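PDB 7DRY: CMP/dCMP-type deaminase domain-containing protein from Aspergillus oryzae RIB40, which probably deaminates a pyrimidine intermediate of riboflavin biosynthesis, as a zinc-binding Rib2 deaminase of the cytidine deaminase fold. Local coordinates for residues A[4-16]-A[28-42]. Numbering follows the deposited sequence.
Sequences PHAKYLRECLSLA and VGAILVSRKEGDYKT
Pro4, just ahead of helix 5-16, sets its CG at the edge of the Tyr40 ring, 3.4 Å from Tyr40 OH, while its CB and CG rest against OG1 and CG2 of Thr42. At the next residue, the His5 ring presents CE1 to Arg35, whose NH1 lies 3.7 Å away near the plane of the imidazole; a water joins His5 NE2 to Tyr40 OH, and Tyr96 OH on strand 91-97 bonds ND1. Tyr40 OH in turn sits over the centre of the Arg35 guanidinium. The Tyr8 and Arg35 side chains run alongside each other, pointing opposite ways, with Tyr8 CE2 3.4 Å from Arg35 NH2 and the two planes 54° apart; Tyr8 CE1 meets Val33 CG2. Asp45 OD2 hydrogen-bonds Tyr8 OH and forms a salt bridge with Arg35 NH2, which probably helps hold the two side chains together. Glu11 touches through CB, against Ile31 CD1. The Ile31 side chain, with CG1 anti to the carbonyl carbon, reaches between Cys12 and Leu15: CG1 lies 3.9 Å from Cys12 SG and 3.6 Å from Leu15 CD1. At Gly29 helix and strand backbones come close, and the CA hydrogen points to Cys12 O (CA to O 3.3 Å, angle at H 150°). Ala16 CB closes the row on Gly29 N, 3.5 Å off. Helix 5-16 thus packs at 129° across strand 29-36 of the mixed sheet in this cytidine deaminase fold, with Val28 leading toward Glu63 and the zinc site. Chemically the interface is graded: close-packed and largely without polar side chains near Gly29, where the buried Gly29 N has no partner in the model, it becomes polar around Arg35, whose buried charge is probably balanced by Asp45.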
ATOM      1  N   PRO A   4      -2.692  -6.693 -15.639  1.00 25.49           N
ATOM      2  CA  PRO A   4      -2.140  -5.347 -15.443  1.00 21.61           C
ATOM      3  C   PRO A   4      -1.381  -5.173 -14.140  1.00 15.64           C
ATOM      4  O   PRO A   4      -0.862  -4.079 -13.885  1.00 15.44           O
ATOM      5  CB  PRO A   4      -3.398  -4.475 -15.428  1.00 22.31           C
ATOM      6  CG  PRO A   4      -4.390  -5.334 -14.753  1.00 25.11           C
ATOM      7  CD  PRO A   4      -4.137  -6.707 -15.340  1.00 23.92           C
ATOM      8  N   HIS A   5      -1.320  -6.213 -13.306  1.00 16.39           N
ATOM      9  CA  HIS A   5      -0.840  -6.035 -11.939  1.00 14.00           C
ATOM     10  C   HIS A   5       0.636  -5.693 -11.905  1.00 15.41           C
ATOM     11  O   HIS A   5       1.055  -4.837 -11.116  1.00 14.32           O
ATOM     12  CB  HIS A   5      -1.128  -7.283 -11.109  1.00 14.84           C
ATOM     13  CG  HIS A   5      -2.551  -7.723 -11.192  1.00 14.75           C
ATOM     14  ND1 HIS A   5      -3.603  -6.844 -11.065  1.00 14.87           N
ATOM     15  CD2 HIS A   5      -3.101  -8.943 -11.401  1.00 19.89           C
ATOM     16  CE1 HIS A   5      -4.741  -7.502 -11.197  1.00 17.08           C
ATOM     17  NE2 HIS A   5      -4.465  -8.779 -11.395  1.00 22.37           N
ATOM     18  N   ALA A   6       1.437  -6.346 -12.749  1.00 17.29           N
ATOM     19  CA  ALA A   6       2.861  -6.042 -12.791  1.00 18.22           C
ATOM     20  C   ALA A   6       3.102  -4.592 -13.184  1.00 15.77           C
ATOM     21  O   ALA A   6       3.971  -3.923 -12.612  1.00 15.96           O
ATOM     22  CB  ALA A   6       3.570  -6.994 -13.756  1.00 18.98           C
ATOM     23  N   LYS A   7       2.339  -4.081 -14.154  1.00 15.85           N
ATOM     24  CA  LYS A   7       2.526  -2.693 -14.568  1.00 16.39           C
ATOM     25  C   LYS A   7       2.170  -1.728 -13.447  1.00 13.02           C
ATOM     26  O   LYS A   7       2.897  -0.758 -13.202  1.00 14.08           O
ATOM     27  CB  LYS A   7       1.719  -2.385 -15.832  1.00 20.39           C
ATOM     28  CG  LYS A   7       1.987  -0.985 -16.379  1.00 25.45           C
ATOM     29  CD  LYS A   7       1.022  -0.602 -17.493  1.00 42.62           C
ATOM     30  CE  LYS A   7       1.352   0.777 -18.056  1.00 53.39           C
ATOM     31  NZ  LYS A   7       2.410   1.485 -17.271  1.00 54.71           N
ATOM     32  N   TYR A   8       1.060  -1.979 -12.746  1.00 12.94           N
ATOM     33  CA  TYR A   8       0.726  -1.133 -11.602  1.00 10.06           C
ATOM     34  C   TYR A   8       1.826  -1.173 -10.551  1.00 11.92           C
ATOM     35  O   TYR A   8       2.163  -0.138  -9.960  1.00 11.00           O
ATOM     36  CB  TYR A   8      -0.599  -1.574 -10.980  1.00 11.91           C
ATOM     37  CG  TYR A   8      -1.814  -0.986 -11.656  1.00 11.09           C
ATOM     38  CD1 TYR A   8      -2.066   0.387 -11.617  1.00 13.32           C
ATOM     39  CD2 TYR A   8      -2.716  -1.794 -12.345  1.00 12.43           C
ATOM     40  CE1 TYR A   8      -3.169   0.928 -12.226  1.00 13.82           C
ATOM     41  CE2 TYR A   8      -3.829  -1.253 -12.971  1.00 14.26           C
ATOM     42  CZ  TYR A   8      -4.053   0.112 -12.906  1.00 13.73           C
ATOM     43  OH  TYR A   8      -5.158   0.665 -13.516  1.00 17.87           O
ATOM     44  N   LEU A   9       2.411  -2.351 -10.309  1.00 11.04           N
ATOM     45  CA  LEU A   9       3.459  -2.413  -9.297  1.00 11.13           C
ATOM     46  C   LEU A   9       4.712  -1.671  -9.737  1.00 11.61           C
ATOM     47  O   LEU A   9       5.391  -1.070  -8.901  1.00 11.58           O
ATOM     48  CB  LEU A   9       3.753  -3.854  -8.895  1.00 14.41           C
ATOM     49  CG  LEU A   9       2.651  -4.447  -8.015  1.00 17.82           C
ATOM     50  CD1 LEU A   9       2.976  -5.895  -7.730  1.00 21.29           C
ATOM     51  CD2 LEU A   9       2.453  -3.671  -6.703  1.00 19.85           C
ATOM     52  N   ARG A  10       5.029  -1.690 -11.036  0.54 11.85           N
ATOM     53  CA  ARG A  10       6.149  -0.892 -11.525  0.54 11.17           C
ATOM     54  C   ARG A  10       5.878   0.593 -11.332  0.54 10.67           C
ATOM     55  O   ARG A  10       6.786   1.360 -10.987  0.54 10.96           O
ATOM     56  CB  ARG A  10       6.418  -1.199 -12.999  0.54 15.14           C
ATOM     57  CG  ARG A  10       7.012  -2.581 -13.247  0.54 20.63           C
ATOM     58  CD  ARG A  10       7.534  -2.716 -14.669  0.54 24.89           C
ATOM     59  NE  ARG A  10       6.463  -2.676 -15.663  0.54 28.35           N
ATOM     60  CZ  ARG A  10       5.811  -3.745 -16.107  0.54 30.02           C
ATOM     61  NH1 ARG A  10       6.114  -4.952 -15.644  0.54 33.88           N
ATOM     62  NH2 ARG A  10       4.853  -3.608 -17.013  0.54 31.59           N
ATOM     63  N   GLU A  11       4.628   1.013 -11.548  1.00 11.15           N
ATOM     64  CA  GLU A  11       4.261   2.401 -11.304  1.00  9.63           C
ATOM     65  C   GLU A  11       4.359   2.729  -9.820  1.00 10.54           C
ATOM     66  O   GLU A  11       4.791   3.827  -9.446  1.00 10.70           O
ATOM     67  CB  GLU A  11       2.851   2.660 -11.845  1.00 11.36           C
ATOM     68  CG  GLU A  11       2.776   2.615 -13.376  1.00 14.69           C
ATOM     69  CD  GLU A  11       1.360   2.583 -13.921  1.00 22.46           C
ATOM     70  OE1 GLU A  11       0.404   2.506 -13.125  1.00 21.18           O
ATOM     71  OE2 GLU A  11       1.205   2.635 -15.159  1.00 25.43           O
ATOM     72  N   CYS A  12       3.993   1.775  -8.962  1.00  9.99           N
ATOM     73  CA  CYS A  12       4.162   1.967  -7.528  1.00  9.87           C
ATOM     74  C   CYS A  12       5.637   2.116  -7.184  1.00 10.56           C
ATOM     75  O   CYS A  12       6.007   2.910  -6.308  1.00 11.04           O
ATOM     76  CB  CYS A  12       3.605   0.741  -6.810  1.00  9.23           C
ATOM     77  SG  CYS A  12       1.795   0.713  -6.672  1.00 10.99           S
ATOM     78  N   LEU A  13       6.498   1.350  -7.857  1.00 10.42           N
ATOM     79  CA  LEU A  13       7.926   1.455  -7.580  1.00  9.34           C
ATOM     80  C   LEU A  13       8.468   2.822  -7.988  1.00 10.57           C
ATOM     81  O   LEU A  13       9.310   3.396  -7.285  1.00 10.34           O
ATOM     82  CB  LEU A  13       8.685   0.315  -8.260  1.00 12.33           C
ATOM     83  CG  LEU A  13      10.115   0.064  -7.790  1.00 15.52           C
ATOM     84  CD1 LEU A  13      10.152  -0.217  -6.286  1.00 16.16           C
ATOM     85  CD2 LEU A  13      10.694  -1.098  -8.574  1.00 17.83           C
ATOM     86  N   SER A  14       7.980   3.373  -9.099  1.00 10.12           N
ATOM     87  CA  SER A  14       8.392   4.716  -9.489  1.00 10.24           C
ATOM     88  C   SER A  14       7.995   5.738  -8.430  1.00 10.37           C
ATOM     89  O   SER A  14       8.752   6.675  -8.145  1.00 12.76           O
ATOM     90  CB  SER A  14       7.752   5.058 -10.828  1.00 10.46           C
ATOM     91  OG  SER A  14       8.390   4.319 -11.848  1.00 13.90           O
ATOM     92  N   LEU A  15       6.799   5.580  -7.850  1.00 10.00           N
ATOM     93  CA  LEU A  15       6.384   6.443  -6.745  1.00 11.36           C
ATOM     94  C   LEU A  15       7.304   6.277  -5.546  1.00 11.56           C
ATOM     95  O   LEU A  15       7.696   7.262  -4.913  1.00 10.96           O
ATOM     96  CB  LEU A  15       4.946   6.116  -6.335  1.00 10.62           C
ATOM     97  CG  LEU A  15       3.892   6.651  -7.300  1.00 11.22           C
ATOM     98  CD1 LEU A  15       2.554   6.023  -6.988  1.00 12.71           C
ATOM     99  CD2 LEU A  15       3.803   8.173  -7.209  1.00 16.50           C
ATOM    100  N   ALA A  16       7.654   5.030  -5.216  1.00 11.15           N
ATOM    101  CA  ALA A  16       8.537   4.765  -4.087  1.00 10.50           C
ATOM    102  C   ALA A  16       9.862   5.495  -4.230  1.00 11.88           C
ATOM    103  O   ALA A  16      10.466   5.889  -3.225  1.00 12.34           O
ATOM    104  CB  ALA A  16       8.785   3.261  -3.979  1.00 11.80           C
ATOM    105  N   VAL A  28       8.313   2.974  -0.264  1.00  9.41           N
ATOM    106  CA  VAL A  28       7.211   2.198  -0.811  1.00 10.10           C
ATOM    107  C   VAL A  28       6.301   3.158  -1.570  1.00 10.18           C
ATOM    108  O   VAL A  28       6.244   4.354  -1.268  1.00 11.54           O
ATOM    109  CB  VAL A  28       6.470   1.468   0.343  1.00  9.57           C
ATOM    110  CG1 VAL A  28       5.212   0.752  -0.133  1.00 10.38           C
ATOM    111  CG2 VAL A  28       7.392   0.468   1.018  1.00 12.62           C
ATOM    112  N   GLY A  29       5.614   2.633  -2.583  1.00  9.23           N
ATOM    113  CA  GLY A  29       4.630   3.402  -3.325  1.00  9.43           C
ATOM    114  C   GLY A  29       3.312   2.654  -3.373  1.00  9.15           C
ATOM    115  O   GLY A  29       3.273   1.422  -3.349  1.00 10.06           O
ATOM    116  N   ALA A  30       2.224   3.421  -3.445  1.00  8.78           N
ATOM    117  CA  ALA A  30       0.883   2.853  -3.424  1.00  8.82           C
ATOM    118  C   ALA A  30      -0.011   3.595  -4.403  1.00  9.94           C
ATOM    119  O   ALA A  30       0.076   4.823  -4.529  1.00  9.38           O
ATOM    120  CB  ALA A  30       0.258   2.960  -2.028  1.00  9.59           C
ATOM    121  N   ILE A  31      -0.892   2.846  -5.075  1.00  8.54           N
ATOM    122  CA  ILE A  31      -1.851   3.404  -6.027  1.00  8.82           C
ATOM    123  C   ILE A  31      -3.205   2.782  -5.736  1.00 10.35           C
ATOM    124  O   ILE A  31      -3.327   1.555  -5.680  1.00 10.08           O
ATOM    125  CB  ILE A  31      -1.443   3.123  -7.484  1.00  8.59           C
ATOM    126  CG1 ILE A  31      -0.136   3.851  -7.820  1.00  9.32           C
ATOM    127  CG2 ILE A  31      -2.547   3.587  -8.447  1.00 10.50           C
ATOM    128  CD1 ILE A  31       0.481   3.450  -9.164  1.00 11.23           C
ATOM    129  N   LEU A  32      -4.212   3.622  -5.545  1.00  8.58           N
ATOM    130  CA  LEU A  32      -5.574   3.176  -5.278  1.00  8.98           C
ATOM    131  C   LEU A  32      -6.389   3.318  -6.558  1.00  9.22           C
ATOM    132  O   LEU A  32      -6.387   4.387  -7.181  1.00 10.26           O
ATOM    133  CB  LEU A  32      -6.179   4.020  -4.159  1.00  9.55           C
ATOM    134  CG  LEU A  32      -7.595   3.638  -3.718  1.00  9.80           C
ATOM    135  CD1 LEU A  32      -7.616   2.214  -3.159  1.00 12.18           C
ATOM    136  CD2 LEU A  32      -8.084   4.640  -2.688  1.00 13.49           C
ATOM    137  N   VAL A  33      -7.053   2.230  -6.969  1.00  9.36           N
ATOM    138  CA  VAL A  33      -7.721   2.130  -8.264  1.00 12.27           C
ATOM    139  C   VAL A  33      -9.187   1.770  -8.045  1.00 11.11           C
ATOM    140  O   VAL A  33      -9.509   0.965  -7.164  1.00 10.82           O
ATOM    141  CB  VAL A  33      -7.035   1.034  -9.109  1.00 13.01           C
ATOM    142  CG1 VAL A  33      -7.730   0.843 -10.454  1.00 18.48           C
ATOM    143  CG2 VAL A  33      -5.547   1.364  -9.306  1.00 15.12           C
ATOM    144  N   SER A  34     -10.072   2.350  -8.859  1.00  9.11           N
ATOM    145  CA  SER A  34     -11.467   1.915  -8.959  1.00 11.19           C
ATOM    146  C   SER A  34     -11.612   1.049 -10.206  1.00 10.98           C
ATOM    147  O   SER A  34     -11.307   1.495 -11.320  1.00 12.85           O
ATOM    148  CB  SER A  34     -12.432   3.099  -9.039  1.00 10.29           C
ATOM    149  OG  SER A  34     -13.742   2.660  -9.391  1.00 13.37           O
ATOM    150  N   ARG A  35     -12.079  -0.179 -10.016  1.00 11.52           N
ATOM    151  CA  ARG A  35     -12.096  -1.196 -11.057  1.00 12.27           C
ATOM    152  C   ARG A  35     -13.488  -1.810 -11.140  1.00 13.95           C
ATOM    153  O   ARG A  35     -14.126  -2.070 -10.114  1.00 13.50           O
ATOM    154  CB  ARG A  35     -11.067  -2.287 -10.705  1.00 13.35           C
ATOM    155  CG  ARG A  35     -11.098  -3.517 -11.587  1.00 14.15           C
ATOM    156  CD  ARG A  35      -9.830  -4.336 -11.371  1.00 16.45           C
ATOM    157  NE  ARG A  35      -8.655  -3.615 -11.844  1.00 12.84           N
ATOM    158  CZ  ARG A  35      -7.417  -3.829 -11.405  1.00 14.51           C
ATOM    159  NH1 ARG A  35      -7.183  -4.759 -10.481  1.00 14.75           N
ATOM    160  NH2 ARG A  35      -6.413  -3.113 -11.892  1.00 14.36           N
ATOM    161  N   LYS A  36     -13.954  -2.071 -12.359  1.00 14.28           N
ATOM    162  CA  LYS A  36     -15.226  -2.762 -12.514  1.00 15.60           C
ATOM    163  C   LYS A  36     -15.136  -4.159 -11.911  1.00 15.80           C
ATOM    164  O   LYS A  36     -14.131  -4.855 -12.065  1.00 15.55           O
ATOM    165  CB  LYS A  36     -15.601  -2.873 -13.997  1.00 19.19           C
ATOM    166  CG  LYS A  36     -16.037  -1.563 -14.630  1.00 28.67           C
ATOM    167  CD  LYS A  36     -17.324  -1.041 -14.006  1.00 37.14           C
ATOM    168  CE  LYS A  36     -18.499  -1.962 -14.274  1.00 34.24           C
ATOM    169  NZ  LYS A  36     -19.268  -1.610 -15.505  1.00 39.40           N
ATOM    170  N   GLU A  37     -16.180  -4.567 -11.197  1.00 16.45           N
ATOM    171  CA  GLU A  37     -16.209  -5.929 -10.693  1.00 17.02           C
ATOM    172  C   GLU A  37     -16.521  -6.894 -11.826  1.00 18.48           C
ATOM    173  O   GLU A  37     -17.198  -6.547 -12.795  1.00 19.79           O
ATOM    174  CB  GLU A  37     -17.233  -6.070  -9.567  1.00 20.17           C
ATOM    175  CG  GLU A  37     -16.667  -5.605  -8.231  1.00 21.19           C
ATOM    176  CD  GLU A  37     -17.715  -5.061  -7.293  1.00 25.28           C
ATOM    177  OE1 GLU A  37     -17.458  -5.028  -6.066  1.00 23.08           O
ATOM    178  OE2 GLU A  37     -18.791  -4.666  -7.773  1.00 21.33           O
ATOM    179  N   GLY A  38     -16.004  -8.112 -11.709  1.00 19.55           N
ATOM    180  CA  GLY A  38     -16.260  -9.112 -12.729  1.00 22.21           C
ATOM    181  C   GLY A  38     -15.168  -9.176 -13.778  1.00 20.44           C
ATOM    182  O   GLY A  38     -13.997  -8.972 -13.470  1.00 21.51           O
ATOM    183  N   ASP A  39     -15.548  -9.456 -15.024  1.00 21.90           N
ATOM    184  CA  ASP A  39     -14.594  -9.658 -16.115  1.00 26.33           C
ATOM    185  C   ASP A  39     -14.210  -8.289 -16.667  1.00 21.58           C
ATOM    186  O   ASP A  39     -14.627  -7.881 -17.755  1.00 27.56           O
ATOM    187  CB  ASP A  39     -15.217 -10.546 -17.185  1.00 24.62           C
ATOM    188  CG  ASP A  39     -14.232 -10.949 -18.256  1.00 25.79           C
ATOM    189  OD1 ASP A  39     -13.009 -10.884 -18.001  1.00 33.08           O
ATOM    190  OD2 ASP A  39     -14.692 -11.318 -19.358  1.00 29.84           O
ATOM    191  N   TYR A  40     -13.381  -7.584 -15.906  1.00 23.17           N
ATOM    192  CA  TYR A  40     -13.119  -6.173 -16.151  1.00 23.81           C
ATOM    193  C   TYR A  40     -12.118  -5.972 -17.283  1.00 26.69           C
ATOM    194  O   TYR A  40     -11.361  -6.871 -17.660  1.00 29.86           O
ATOM    195  CB  TYR A  40     -12.563  -5.498 -14.898  1.00 21.75           C
ATOM    196  CG  TYR A  40     -11.125  -5.882 -14.593  1.00 19.55           C
ATOM    197  CD1 TYR A  40     -10.838  -7.064 -13.929  1.00 21.54           C
ATOM    198  CD2 TYR A  40     -10.064  -5.072 -14.984  1.00 20.38           C
ATOM    199  CE1 TYR A  40      -9.537  -7.427 -13.646  1.00 21.85           C
ATOM    200  CE2 TYR A  40      -8.753  -5.433 -14.708  1.00 21.19           C
ATOM    201  CZ  TYR A  40      -8.502  -6.611 -14.038  1.00 24.11           C
ATOM    202  OH  TYR A  40      -7.212  -6.992 -13.754  1.00 25.48           O
ATOM    203  N   LYS A  41     -12.115  -4.750 -17.807  1.00 28.49           N
ATOM    204  CA  LYS A  41     -11.140  -4.294 -18.789  1.00 27.30           C
ATOM    205  C   LYS A  41     -10.269  -3.238 -18.121  1.00 26.71           C
ATOM    206  O   LYS A  41     -10.791  -2.328 -17.467  1.00 24.86           O
ATOM    207  CB  LYS A  41     -11.836  -3.685 -20.013  1.00 28.81           C
ATOM    208  CG  LYS A  41     -12.470  -4.679 -21.010  1.00 36.59           C
ATOM    209  CD  LYS A  41     -13.486  -5.630 -20.377  1.00 41.43           C
ATOM    210  CE  LYS A  41     -14.026  -6.649 -21.372  1.00 50.35           C
ATOM    211  NZ  LYS A  41     -13.978  -8.015 -20.767  1.00 52.44           N
ATOM    212  N   THR A  42      -8.945  -3.361 -18.283  1.00 27.59           N
ATOM    213  CA  THR A  42      -8.023  -2.441 -17.620  1.00 29.01           C
ATOM    214  C   THR A  42      -8.250  -1.000 -18.057  1.00 25.50           C
ATOM    215  O   THR A  42      -8.050  -0.070 -17.267  1.00 23.59           O
ATOM    216  CB  THR A  42      -6.574  -2.866 -17.877  1.00 32.06           C
ATOM    217  OG1 THR A  42      -6.418  -4.248 -17.533  1.00 32.67           O
ATOM    218  CG2 THR A  42      -5.608  -2.036 -17.038  1.00 36.25           C
TER
HETATM  219  O   HOH W   1      -7.139  -9.315 -12.353  1.00 31.20           O